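Local coordinates for protein malate dehydrogenase (Naegleria fowleri, PDB 6UM4) that probably catalyses the reversible, NAD-dependent oxidation of malate to oxaloacetate, at residues 252-257 with 336-341; 286-291 with 300-305; 189-194 with 408-413. All coordinates share one frame; numbering follows the deposited sequence.

Contact 1 (252-257 with 336-341); sequences DHDRGL and ADAAIK
Asp254 reaches from helix 250-264 to Lys341 of helix 332-348 and meets its hydrocarbon chain, not its ammonium. The closest pair is Asp254 OD2 and Lys341 CD, 3.4 Å apart. The ammonium is farther off, with Lys341 NZ 4.7 Å from Asp254 OD2. The two side chains pass at an oblique angle. Torsions explain this. Asp254 has CG beside the backbone N (chi1 -70°), which carries the carboxylate across the gap. Lys341 bends at its last torsion (chi4 77°) and turns its nitrogen back to its own helix. There Lys341 NZ forms a salt bridge with Asp337 one turn earlier, 2.9 Å to Asp337 OD2 on the syn lone pair. A weak second bond runs from Lys341 NZ to Asp337 OD1. Gly153 O of the second subunit also accepts from Lys341 NZ, and the two partners together probably hold the bend.

The two acids come close as well, with Asp254 OD2 4.2 Å from Asp337 OD2. Each has a positive partner that probably eases this. Arg250 forms a salt bridge with Asp254 OD1, and Arg116 forms one with Asp337 OD1. Ala338 adds a small methyl, its CB 4.4 Å from Asp254 OD2. No hydrogen bond crosses between the two segments.

The short helix segments approach to 10.3 Å between axes, at 106° to each other. Asp252, on the same helix, bonds to His280 ND1, consistent with the Asp-His pair of malate dehydrogenase active sites. Asp254 packs on Asp152 of the second subunit, and Asp337 and Lys341 on its Phe155, so the contact is part of the subunit interface. Beyond the pair, Ala339 and Ile340 pack on helix 108-118. His253 and Leu257 pack on strand 271-277.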
ATOM      1  N   ASP A 252     -10.170 -13.304  -6.319  1.00 17.58           N
ATOM      2  CA  ASP A 252     -10.641 -14.677  -6.172  1.00 19.54           C
ATOM      3  C   ASP A 252      -9.490 -15.653  -6.382  1.00 17.98           C
ATOM      4  O   ASP A 252      -9.278 -16.584  -5.587  1.00 18.24           O
ATOM      5  CB  ASP A 252     -11.780 -14.971  -7.149  1.00 18.15           C
ATOM      6  CG  ASP A 252     -12.916 -13.942  -7.089  1.00 24.55           C
ATOM      7  OD1 ASP A 252     -13.463 -13.656  -6.004  1.00 22.95           O
ATOM      8  OD2 ASP A 252     -13.324 -13.463  -8.169  1.00 28.22           O
ATOM      9  N   HIS A 253      -8.734 -15.440  -7.457  1.00 17.86           N
ATOM     10  CA  HIS A 253      -7.587 -16.283  -7.775  1.00 18.03           C
ATOM     11  C   HIS A 253      -6.600 -16.350  -6.612  1.00 24.58           C
ATOM     12  O   HIS A 253      -6.246 -17.437  -6.140  1.00 22.83           O
ATOM     13  CB  HIS A 253      -6.918 -15.741  -9.042  1.00 20.20           C
ATOM     14  CG  HIS A 253      -5.706 -16.502  -9.464  1.00 22.64           C
ATOM     15  ND1 HIS A 253      -5.721 -17.394 -10.513  1.00 27.11           N
ATOM     16  CD2 HIS A 253      -4.438 -16.498  -8.989  1.00 28.39           C
ATOM     17  CE1 HIS A 253      -4.516 -17.913 -10.666  1.00 26.59           C
ATOM     18  NE2 HIS A 253      -3.716 -17.383  -9.756  1.00 28.22           N
ATOM     19  N   ASP A 254      -6.173 -15.189  -6.117  1.00 18.87           N
ATOM     20  CA  ASP A 254      -5.213 -15.164  -5.027  1.00 17.85           C
ATOM     21  C   ASP A 254      -5.797 -15.751  -3.748  1.00 22.10           C
ATOM     22  O   ASP A 254      -5.052 -16.282  -2.915  1.00 19.95           O
ATOM     23  CB  ASP A 254      -4.713 -13.723  -4.784  1.00 19.03           C
ATOM     24  CG  ASP A 254      -3.824 -13.211  -5.916  1.00 25.39           C
ATOM     25  OD1 ASP A 254      -3.312 -14.042  -6.716  1.00 22.55           O
ATOM     26  OD2 ASP A 254      -3.656 -11.971  -6.025  1.00 29.26           O
ATOM     27  N   ARG A 255      -7.107 -15.601  -3.532  1.00 24.44           N
ATOM     28  CA  ARG A 255      -7.709 -16.199  -2.347  1.00 22.43           C
ATOM     29  C   ARG A 255      -7.660 -17.716  -2.424  1.00 25.57           C
ATOM     30  O   ARG A 255      -7.421 -18.383  -1.411  1.00 23.19           O
ATOM     31  CB  ARG A 255      -9.143 -15.710  -2.173  1.00 23.21           C
ATOM     32  CG  ARG A 255      -9.233 -14.282  -1.675  1.00 23.37           C
ATOM     33  CD  ARG A 255     -10.633 -13.752  -1.828  1.00 25.41           C
ATOM     34  NE  ARG A 255     -10.853 -12.562  -1.021  1.00 24.21           N
ATOM     35  CZ  ARG A 255     -11.910 -11.775  -1.149  1.00 25.58           C
ATOM     36  NH1 ARG A 255     -12.834 -12.049  -2.072  1.00 22.29           N
ATOM     37  NH2 ARG A 255     -12.035 -10.709  -0.373  1.00 28.92           N
ATOM     38  N   GLY A 256      -7.879 -18.273  -3.619  1.00 19.56           N
ATOM     39  CA  GLY A 256      -7.723 -19.705  -3.798  1.00 19.31           C
ATOM     40  C   GLY A 256      -6.308 -20.165  -3.507  1.00 25.33           C
ATOM     41  O   GLY A 256      -6.098 -21.168  -2.812  1.00 22.31           O
ATOM     42  N   LEU A 257      -5.318 -19.441  -4.043  1.00 19.20           N
ATOM     43  CA  LEU A 257      -3.927 -19.766  -3.761  1.00 19.47           C
ATOM     44  C   LEU A 257      -3.663 -19.768  -2.267  1.00 21.25           C
ATOM     45  O   LEU A 257      -2.903 -20.602  -1.767  1.00 23.30           O
ATOM     46  CB  LEU A 257      -2.982 -18.786  -4.461  1.00 20.90           C
ATOM     47  CG  LEU A 257      -2.982 -18.710  -5.981  1.00 20.10           C
ATOM     48  CD1 LEU A 257      -1.983 -17.674  -6.413  1.00 18.97           C
ATOM     49  CD2 LEU A 257      -2.611 -20.054  -6.575  1.00 22.75           C
ATOM     50  N   ALA A 336      -7.027  -3.976  -3.698  1.00 17.50           N
ATOM     51  CA  ALA A 336      -6.026  -3.123  -4.338  1.00 17.57           C
ATOM     52  C   ALA A 336      -4.811  -3.948  -4.738  1.00 17.47           C
ATOM     53  O   ALA A 336      -4.282  -3.789  -5.844  1.00 17.48           O
ATOM     54  CB  ALA A 336      -5.611  -1.978  -3.404  1.00 20.53           C
ATOM     55  N   ASP A 337      -4.382  -4.865  -3.862  1.00 20.48           N
ATOM     56  CA  ASP A 337      -3.266  -5.748  -4.192  1.00 17.48           C
ATOM     57  C   ASP A 337      -3.549  -6.580  -5.449  1.00 19.63           C
ATOM     58  O   ASP A 337      -2.671  -6.754  -6.301  1.00 23.67           O
ATOM     59  CB  ASP A 337      -2.962  -6.674  -3.019  1.00 17.60           C
ATOM     60  CG  ASP A 337      -1.857  -7.648  -3.337  1.00 19.47           C
ATOM     61  OD1 ASP A 337      -0.671  -7.255  -3.239  1.00 25.51           O
ATOM     62  OD2 ASP A 337      -2.176  -8.809  -3.689  1.00 25.07           O
ATOM     63  N   ALA A 338      -4.748  -7.154  -5.548  1.00 17.12           N
ATOM     64  CA  ALA A 338      -5.100  -7.922  -6.744  1.00 17.33           C
ATOM     65  C   ALA A 338      -5.096  -7.050  -7.996  1.00 18.19           C
ATOM     66  O   ALA A 338      -4.698  -7.507  -9.078  1.00 17.22           O
ATOM     67  CB  ALA A 338      -6.468  -8.573  -6.558  1.00 16.96           C
ATOM     68  N   ALA A 339      -5.576  -5.805  -7.886  1.00 17.18           N
ATOM     69  CA  ALA A 339      -5.536  -4.896  -9.041  1.00 17.31           C
ATOM     70  C   ALA A 339      -4.100  -4.597  -9.454  1.00 18.25           C
ATOM     71  O   ALA A 339      -3.763  -4.615 -10.638  1.00 17.78           O
ATOM     72  CB  ALA A 339      -6.280  -3.592  -8.741  1.00 17.93           C
ATOM     73  N   ILE A 340      -3.230  -4.312  -8.490  1.00 20.43           N
ATOM     74  CA  ILE A 340      -1.828  -4.122  -8.844  1.00 22.38           C
ATOM     75  C   ILE A 340      -1.308  -5.360  -9.572  1.00 19.50           C
ATOM     76  O   ILE A 340      -0.725  -5.262 -10.657  1.00 23.11           O
ATOM     77  CB  ILE A 340      -0.991  -3.807  -7.591  1.00 18.61           C
ATOM     78  CG1 ILE A 340      -1.400  -2.454  -7.002  1.00 20.47           C
ATOM     79  CG2 ILE A 340       0.483  -3.752  -7.954  1.00 18.63           C
ATOM     80  CD1 ILE A 340      -1.102  -1.250  -7.897  1.00 20.84           C
ATOM     81  N   LYS A 341      -1.573  -6.548  -9.020  1.00 17.84           N
ATOM     82  CA  LYS A 341      -1.069  -7.761  -9.666  1.00 18.02           C
ATOM     83  C   LYS A 341      -1.686  -7.951 -11.056  1.00 19.38           C
ATOM     84  O   LYS A 341      -0.993  -8.331 -12.011  1.00 18.52           O
ATOM     85  CB  LYS A 341      -1.322  -8.991  -8.787  1.00 18.58           C
ATOM     86  CG  LYS A 341      -0.375  -9.142  -7.562  1.00 17.99           C
ATOM     87  CD  LYS A 341      -0.774 -10.362  -6.748  1.00 20.42           C
ATOM     88  CE  LYS A 341       0.289 -10.778  -5.733  1.00 23.17           C
ATOM     89  NZ  LYS A 341       0.326  -9.911  -4.514  1.00 22.23           N
TER

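Contact 2 (286-291 with 300-305); sequences PDLSFT and NVINDE
Ile302 is the apolar side chain that meets both Leu288 and Thr291. Leu288 CD1 lies 4.1 Å from Ile302 CB, and the two side chains cross at about a right angle. At the other end Ile302 CD1 comes 3.8 Å from Thr291 O and 4.1 Å from Thr291 CB. Ile302 gets there with CG1 between the backbone N and the carbonyl carbon (chi1 69°). That turns CG1 and CD1 to Thr291; CB, which chi1 does not move, meets Leu288. The hydroxyl of Thr291 is used elsewhere, in a bond with Arg273 O. Leu288 also packs on Phe274, Val260, Trp307 and Phe312. The Leu288-Ile302 contact thus belongs to a larger apolar cluster between strand 271-277 and helices 250-264 and 305-317.

Polar contact across the segments runs through one water. It donates to Leu288 O at 2.8 Å and to Ile302 O at 3.0 Å. No direct hydrogen bond joins the two segments.

The remaining polar bonds shape each segment. Asp287 OD1 accepts Ser289 N at 2.8 Å, from 45° above the carboxylate plane, in an Asx turn. The same oxygen takes the Ser289 OG proton on its syn lone pair, and Trp277 NE1 bonds to Asp287 OD2. The Asx turn overlaps a type I beta turn from Leu288 to Thr291. In the other segment Asn300 OD1 accepts Ile302 N at 3.1 Å, nearly straight at 172° and on a lone pair in the carbonyl plane. This second Asx turn leads into the short 3-10 segment 301-303. Asp304 then caps helix 305-317 through Gln306 N.

The chemistry implies two turns, each probably stiffened by side-chain bonds within its own segment. Between them lie apolar contacts and a single water bridge from carbonyl to carbonyl.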
ATOM      1  N   PRO A 286     -13.715 -21.916  -8.678  1.00 26.99           N
ATOM      2  CA  PRO A 286     -12.276 -22.071  -8.435  1.00 24.07           C
ATOM      3  C   PRO A 286     -11.856 -23.485  -8.812  1.00 25.47           C
ATOM      4  O   PRO A 286     -12.352 -24.460  -8.246  1.00 23.79           O
ATOM      5  CB  PRO A 286     -12.143 -21.824  -6.925  1.00 22.58           C
ATOM      6  CG  PRO A 286     -13.514 -21.329  -6.457  1.00 22.95           C
ATOM      7  CD  PRO A 286     -14.487 -21.911  -7.426  1.00 24.94           C
ATOM      8  N   ASP A 287     -10.937 -23.600  -9.763  1.00 24.81           N
ATOM      9  CA  ASP A 287     -10.690 -24.864 -10.445  1.00 23.64           C
ATOM     10  C   ASP A 287      -9.328 -25.400 -10.022  1.00 26.91           C
ATOM     11  O   ASP A 287      -8.295 -24.816 -10.368  1.00 22.23           O
ATOM     12  CB  ASP A 287     -10.773 -24.670 -11.962  1.00 24.86           C
ATOM     13  CG  ASP A 287     -10.688 -25.984 -12.738  1.00 30.88           C
ATOM     14  OD1 ASP A 287     -10.639 -27.066 -12.113  1.00 29.98           O
ATOM     15  OD2 ASP A 287     -10.697 -25.928 -13.986  1.00 30.43           O
ATOM     16  N   LEU A 288      -9.334 -26.501  -9.263  1.00 22.71           N
ATOM     17  CA  LEU A 288      -8.126 -27.210  -8.863  1.00 23.99           C
ATOM     18  C   LEU A 288      -7.803 -28.380  -9.783  1.00 32.63           C
ATOM     19  O   LEU A 288      -6.852 -29.117  -9.505  1.00 26.19           O
ATOM     20  CB  LEU A 288      -8.255 -27.739  -7.424  1.00 26.35           C
ATOM     21  CG  LEU A 288      -8.132 -26.690  -6.305  1.00 24.56           C
ATOM     22  CD1 LEU A 288      -8.393 -27.256  -4.914  1.00 23.04           C
ATOM     23  CD2 LEU A 288      -6.779 -26.026  -6.372  1.00 22.19           C
ATOM     24  N   SER A 289      -8.551 -28.557 -10.879  1.00 28.21           N
ATOM     25  CA  SER A 289      -8.424 -29.791 -11.660  1.00 33.72           C
ATOM     26  C   SER A 289      -7.003 -30.015 -12.160  1.00 32.18           C
ATOM     27  O   SER A 289      -6.600 -31.163 -12.351  1.00 26.45           O
ATOM     28  CB  SER A 289      -9.375 -29.797 -12.864  1.00 29.12           C
ATOM     29  OG  SER A 289     -10.721 -29.558 -12.490  1.00 30.38           O
ATOM     30  N   PHE A 290      -6.241 -28.946 -12.417  1.00 26.17           N
ATOM     31  CA  PHE A 290      -4.911 -29.080 -13.002  1.00 25.26           C
ATOM     32  C   PHE A 290      -3.792 -28.666 -12.059  1.00 26.16           C
ATOM     33  O   PHE A 290      -2.624 -28.645 -12.466  1.00 30.86           O
ATOM     34  CB  PHE A 290      -4.844 -28.262 -14.293  1.00 28.37           C
ATOM     35  CG  PHE A 290      -6.061 -28.416 -15.163  1.00 33.91           C
ATOM     36  CD1 PHE A 290      -6.235 -29.547 -15.943  1.00 34.58           C
ATOM     37  CD2 PHE A 290      -7.044 -27.436 -15.184  1.00 34.47           C
ATOM     38  CE1 PHE A 290      -7.365 -29.692 -16.740  1.00 35.64           C
ATOM     39  CE2 PHE A 290      -8.177 -27.575 -15.980  1.00 29.63           C
ATOM     40  CZ  PHE A 290      -8.335 -28.700 -16.757  1.00 32.56           C
ATOM     41  N   THR A 291      -4.117 -28.328 -10.820  1.00 25.70           N
ATOM     42  CA  THR A 291      -3.155 -27.691  -9.936  1.00 28.62           C
ATOM     43  C   THR A 291      -2.062 -28.662  -9.511  1.00 35.27           C
ATOM     44  O   THR A 291      -2.316 -29.850  -9.279  1.00 32.19           O
ATOM     45  CB  THR A 291      -3.887 -27.117  -8.727  1.00 25.90           C
ATOM     46  OG1 THR A 291      -4.946 -26.264  -9.193  1.00 29.33           O
ATOM     47  CG2 THR A 291      -2.934 -26.289  -7.850  1.00 23.32           C
ATOM     48  N   ASN A 300      -2.743 -36.105  -1.234  1.00 31.17           N
ATOM     49  CA  ASN A 300      -2.802 -34.654  -1.107  1.00 29.33           C
ATOM     50  C   ASN A 300      -4.255 -34.224  -1.197  1.00 31.34           C
ATOM     51  O   ASN A 300      -4.971 -34.629  -2.119  1.00 28.90           O
ATOM     52  CB  ASN A 300      -1.948 -33.978  -2.182  1.00 31.15           C
ATOM     53  CG  ASN A 300      -1.773 -32.495  -1.935  1.00 33.40           C
ATOM     54  OD1 ASN A 300      -2.731 -31.718  -2.028  1.00 31.00           O
ATOM     55  ND2 ASN A 300      -0.571 -32.109  -1.516  1.00 33.93           N
ATOM     56  N   VAL A 301      -4.663 -33.359  -0.268  1.00 28.21           N
ATOM     57  CA  VAL A 301      -6.068 -32.988  -0.127  1.00 30.28           C
ATOM     58  C   VAL A 301      -6.653 -32.295  -1.363  1.00 27.31           C
ATOM     59  O   VAL A 301      -7.871 -32.329  -1.555  1.00 34.95           O
ATOM     60  CB  VAL A 301      -6.241 -32.107   1.130  1.00 33.11           C
ATOM     61  CG1 VAL A 301      -5.619 -30.733   0.908  1.00 32.49           C
ATOM     62  CG2 VAL A 301      -7.716 -31.985   1.503  1.00 32.11           C
ATOM     63  N   ILE A 302      -5.832 -31.673  -2.216  1.00 26.42           N
ATOM     64  CA  ILE A 302      -6.416 -30.993  -3.371  1.00 28.81           C
ATOM     65  C   ILE A 302      -6.913 -31.967  -4.435  1.00 26.81           C
ATOM     66  O   ILE A 302      -7.550 -31.538  -5.407  1.00 34.57           O
ATOM     67  CB  ILE A 302      -5.454 -29.972  -4.017  1.00 24.93           C
ATOM     68  CG1 ILE A 302      -4.264 -30.657  -4.696  1.00 29.82           C
ATOM     69  CG2 ILE A 302      -4.968 -28.927  -2.996  1.00 24.33           C
ATOM     70  CD1 ILE A 302      -3.486 -29.738  -5.632  1.00 33.31           C
ATOM     71  N   ASN A 303      -6.658 -33.262  -4.278  1.00 29.99           N
ATOM     72  CA  ASN A 303      -7.292 -34.264  -5.134  1.00 28.22           C
ATOM     73  C   ASN A 303      -8.681 -34.634  -4.641  1.00 28.65           C
ATOM     74  O   ASN A 303      -9.466 -35.224  -5.394  1.00 29.20           O
ATOM     75  CB  ASN A 303      -6.456 -35.546  -5.174  1.00 29.37           C
ATOM     76  CG  ASN A 303      -5.055 -35.339  -5.727  1.00 29.96           C
ATOM     77  OD1 ASN A 303      -4.851 -34.584  -6.666  1.00 34.69           O
ATOM     78  ND2 ASN A 303      -4.082 -36.003  -5.122  1.00 29.93           N
ATOM     79  N   ASP A 304      -8.978 -34.339  -3.381  1.00 28.56           N
ATOM     80  CA  ASP A 304     -10.192 -34.798  -2.713  1.00 29.23           C
ATOM     81  C   ASP A 304     -11.363 -33.923  -3.141  1.00 33.79           C
ATOM     82  O   ASP A 304     -11.500 -32.781  -2.675  1.00 27.78           O
ATOM     83  CB  ASP A 304      -9.987 -34.782  -1.201  1.00 29.48           C
ATOM     84  CG  ASP A 304     -11.173 -35.333  -0.439  1.00 33.82           C
ATOM     85  OD1 ASP A 304     -12.229 -35.586  -1.058  1.00 38.76           O
ATOM     86  OD2 ASP A 304     -11.040 -35.553   0.781  1.00 37.73           O
ATOM     87  N   GLU A 305     -12.232 -34.473  -4.001  1.00 31.29           N
ATOM     88  CA  GLU A 305     -13.343 -33.702  -4.546  1.00 29.94           C
ATOM     89  C   GLU A 305     -14.355 -33.305  -3.480  1.00 28.86           C
ATOM     90  O   GLU A 305     -15.075 -32.319  -3.663  1.00 31.40           O
ATOM     91  CB  GLU A 305     -14.039 -34.506  -5.655  1.00 36.75           C
ATOM     92  CG  GLU A 305     -15.155 -33.778  -6.402  1.00 47.91           C
ATOM     93  CD  GLU A 305     -15.993 -34.738  -7.240  1.00 61.61           C
ATOM     94  OE1 GLU A 305     -15.404 -35.516  -8.029  1.00 65.00           O
ATOM     95  OE2 GLU A 305     -17.237 -34.737  -7.084  1.00 63.96           O
TER
HETATM   96  O   HOH W   1      -7.878 -31.420  -8.370  1.00 34.96           O

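Contact 3 (189-194 with 408-413); sequences MERADV and IEEKKI
Arg191 brings the NH2 and NH1 of its guanidinium obliquely against Glu410 CG and Ile413 CD1. Arg191 NH2 is 3.8 Å from Glu410 CG, and Arg191 NH1 is 4.0 Å from Ile413 CD1. The arginine chain is extended from CG to NE, with CG turned away from the backbone N (chi1 167°), and it crosses each partner at about a right angle. On the other branch of the isoleucine, Ile413 CG2 touches Ala192, 4.0 Å from Ala192 O and 4.2 Å from Ala192 CB.

The charges stay apart. Arg191 NH2 is 4.5 Å from Glu410 OE2, beyond a salt bridge, and the two flat groups are turned 63° from each other. Glu410 is already held by Thr228 OG1 at OE1 and by Asn279 ND2 at OE2.

Arg191 begins helix 191-212 in the NAD-binding family region, just after Glu190 at the N-cap. Ile413 belongs to helix 394-414 of the C-terminal family region, near its end, and packs further along helix 191-212 on Met195 and Lys196. The chemistry therefore implies a joint between the two regions made by van der Waals contact, with at most a modest long-range attraction between Arg191 and Glu410.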
ATOM      1  N   MET A 189     -33.163   0.239  -4.624  1.00 43.82           N
ATOM      2  CA  MET A 189     -32.457  -0.561  -5.612  1.00 42.17           C
ATOM      3  C   MET A 189     -32.565  -2.047  -5.289  1.00 46.11           C
ATOM      4  O   MET A 189     -32.216  -2.480  -4.183  1.00 41.47           O
ATOM      5  CB  MET A 189     -30.986  -0.149  -5.684  1.00 30.61           C
ATOM      6  CG  MET A 189     -30.771   1.248  -6.254  1.00 38.21           C
ATOM      7  SD  MET A 189     -29.029   1.695  -6.280  1.00 44.60           S
ATOM      8  CE  MET A 189     -28.361   0.542  -7.470  1.00 39.71           C
ATOM      9  N   GLU A 190     -33.077  -2.814  -6.250  1.00 47.48           N
ATOM     10  CA  GLU A 190     -33.070  -4.267  -6.211  1.00 44.60           C
ATOM     11  C   GLU A 190     -31.822  -4.762  -6.937  1.00 47.08           C
ATOM     12  O   GLU A 190     -31.017  -3.969  -7.439  1.00 46.44           O
ATOM     13  CB  GLU A 190     -34.343  -4.828  -6.828  1.00 43.66           C
ATOM     14  CG  GLU A 190     -35.571  -4.586  -5.998  1.00 45.58           C
ATOM     15  CD  GLU A 190     -36.807  -5.165  -6.647  1.00 53.43           C
ATOM     16  OE1 GLU A 190     -37.412  -4.466  -7.489  1.00 56.42           O
ATOM     17  OE2 GLU A 190     -37.157  -6.324  -6.327  1.00 54.60           O
ATOM     18  N   ARG A 191     -31.650  -6.086  -7.003  1.00 42.89           N
ATOM     19  CA  ARG A 191     -30.480  -6.622  -7.693  1.00 41.35           C
ATOM     20  C   ARG A 191     -30.436  -6.147  -9.139  1.00 39.02           C
ATOM     21  O   ARG A 191     -29.364  -5.813  -9.657  1.00 41.43           O
ATOM     22  CB  ARG A 191     -30.471  -8.146  -7.644  1.00 46.08           C
ATOM     23  CG  ARG A 191     -29.459  -8.750  -8.612  1.00 53.34           C
ATOM     24  CD  ARG A 191     -29.416 -10.272  -8.570  1.00 59.02           C
ATOM     25  NE  ARG A 191     -28.677 -10.819  -9.708  1.00 58.67           N
ATOM     26  CZ  ARG A 191     -29.246 -11.413 -10.750  1.00 60.14           C
ATOM     27  NH1 ARG A 191     -30.567 -11.551 -10.795  1.00 60.28           N
ATOM     28  NH2 ARG A 191     -28.497 -11.876 -11.741  1.00 61.17           N
ATOM     29  N   ALA A 192     -31.594  -6.090  -9.800  1.00 35.09           N
ATOM     30  CA  ALA A 192     -31.636  -5.650 -11.193  1.00 36.06           C
ATOM     31  C   ALA A 192     -31.241  -4.182 -11.321  1.00 44.27           C
ATOM     32  O   ALA A 192     -30.567  -3.789 -12.281  1.00 42.52           O
ATOM     33  CB  ALA A 192     -33.029  -5.881 -11.769  1.00 37.04           C
ATOM     34  N   ASP A 193     -31.664  -3.358 -10.361  1.00 45.32           N
ATOM     35  CA  ASP A 193     -31.313  -1.944 -10.369  1.00 41.89           C
ATOM     36  C   ASP A 193     -29.813  -1.755 -10.204  1.00 43.90           C
ATOM     37  O   ASP A 193     -29.223  -0.835 -10.789  1.00 41.69           O
ATOM     38  CB  ASP A 193     -32.080  -1.238  -9.256  1.00 40.69           C
ATOM     39  CG  ASP A 193     -33.508  -0.967  -9.639  1.00 46.35           C
ATOM     40  OD1 ASP A 193     -33.756  -0.684 -10.834  1.00 46.54           O
ATOM     41  OD2 ASP A 193     -34.386  -1.123  -8.767  1.00 51.24           O
ATOM     42  N   VAL A 194     -29.186  -2.602  -9.387  1.00 42.05           N
ATOM     43  CA  VAL A 194     -27.739  -2.540  -9.219  1.00 42.15           C
ATOM     44  C   VAL A 194     -27.051  -2.800 -10.549  1.00 39.91           C
ATOM     45  O   VAL A 194     -26.049  -2.154 -10.887  1.00 31.09           O
ATOM     46  CB  VAL A 194     -27.278  -3.541  -8.141  1.00 41.36           C
ATOM     47  CG1 VAL A 194     -25.757  -3.687  -8.152  1.00 38.01           C
ATOM     48  CG2 VAL A 194     -27.779  -3.123  -6.765  1.00 39.75           C
ATOM     49  N   ILE A 408     -25.139 -14.887 -18.357  1.00 26.14           N
ATOM     50  CA  ILE A 408     -26.145 -14.646 -19.387  1.00 27.21           C
ATOM     51  C   ILE A 408     -27.346 -13.912 -18.798  1.00 31.36           C
ATOM     52  O   ILE A 408     -27.902 -12.998 -19.423  1.00 28.26           O
ATOM     53  CB  ILE A 408     -26.550 -15.970 -20.068  1.00 28.12           C
ATOM     54  CG1 ILE A 408     -25.376 -16.477 -20.914  1.00 27.80           C
ATOM     55  CG2 ILE A 408     -27.778 -15.759 -20.944  1.00 29.41           C
ATOM     56  CD1 ILE A 408     -25.541 -17.853 -21.453  1.00 28.61           C
ATOM     57  N   GLU A 409     -27.768 -14.293 -17.588  1.00 32.82           N
ATOM     58  CA  GLU A 409     -28.900 -13.610 -16.966  1.00 32.25           C
ATOM     59  C   GLU A 409     -28.560 -12.154 -16.690  1.00 27.77           C
ATOM     60  O   GLU A 409     -29.387 -11.263 -16.903  1.00 28.44           O
ATOM     61  CB  GLU A 409     -29.324 -14.324 -15.681  1.00 28.58           C
ATOM     62  N   GLU A 410     -27.332 -11.892 -16.245  1.00 26.59           N
ATOM     63  CA  GLU A 410     -26.915 -10.514 -16.027  1.00 28.71           C
ATOM     64  C   GLU A 410     -26.963  -9.719 -17.327  1.00 29.09           C
ATOM     65  O   GLU A 410     -27.461  -8.589 -17.354  1.00 30.42           O
ATOM     66  CB  GLU A 410     -25.516 -10.495 -15.418  1.00 24.83           C
ATOM     67  CG  GLU A 410     -25.504 -10.978 -13.968  1.00 28.50           C
ATOM     68  CD  GLU A 410     -24.167 -10.790 -13.249  1.00 31.97           C
ATOM     69  OE1 GLU A 410     -23.287 -10.036 -13.737  1.00 26.69           O
ATOM     70  OE2 GLU A 410     -23.994 -11.438 -12.194  1.00 33.81           O
ATOM     71  N   LYS A 411     -26.498 -10.316 -18.424  1.00 26.47           N
ATOM     72  CA  LYS A 411     -26.476  -9.605 -19.697  1.00 27.48           C
ATOM     73  C   LYS A 411     -27.883  -9.248 -20.159  1.00 28.13           C
ATOM     74  O   LYS A 411     -28.135  -8.111 -20.566  1.00 28.97           O
ATOM     75  CB  LYS A 411     -25.763 -10.452 -20.749  1.00 27.36           C
ATOM     76  CG  LYS A 411     -25.759  -9.849 -22.129  1.00 29.22           C
ATOM     77  CD  LYS A 411     -24.773 -10.579 -23.011  1.00 35.06           C
ATOM     78  CE  LYS A 411     -24.898 -10.129 -24.457  1.00 42.92           C
ATOM     79  NZ  LYS A 411     -23.758  -9.220 -24.771  1.00 46.01           N
ATOM     80  N   LYS A 412     -28.827 -10.188 -20.042  1.00 28.96           N
ATOM     81  CA  LYS A 412     -30.203  -9.904 -20.444  1.00 31.35           C
ATOM     82  C   LYS A 412     -30.790  -8.759 -19.634  1.00 34.09           C
ATOM     83  O   LYS A 412     -31.574  -7.968 -20.165  1.00 36.11           O
ATOM     84  CB  LYS A 412     -31.078 -11.149 -20.290  1.00 31.14           C
ATOM     85  N   ILE A 413     -30.411  -8.639 -18.362  1.00 32.37           N
ATOM     86  CA  ILE A 413     -30.967  -7.574 -17.537  1.00 32.45           C
ATOM     87  C   ILE A 413     -30.492  -6.209 -18.015  1.00 33.69           C
ATOM     88  O   ILE A 413     -31.270  -5.252 -18.052  1.00 35.08           O
ATOM     89  CB  ILE A 413     -30.620  -7.812 -16.060  1.00 31.13           C
ATOM     90  CG1 ILE A 413     -31.477  -8.955 -15.517  1.00 33.02           C
ATOM     91  CG2 ILE A 413     -30.754  -6.510 -15.260  1.00 29.76           C
ATOM     92  CD1 ILE A 413     -31.102  -9.385 -14.134  1.00 33.36           C
TER

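How the contacts relate
Contact 1 is the deepest, its centre about 8 Å from the centre of the chain, against about 24 and 20 Å for the centres of contacts 2 and 3. Contact 2 is still a buried contact, but contact 3 is only partly so. Helix 250-264 ties the first two together: it carries residues 252-257, and its later residues pack on contact 2. Contact 3 instead joins the two family regions. Along the chain, contact 2 is nested in the loop closed by contact 1, and both lie inside that of contact 3. Charged groups dominate contact 1 beside the second subunit. Contact 2 is apolar with a water. Contact 3 mixes aliphatic and charged groups; no direct hydrogen bond crosses any of the three.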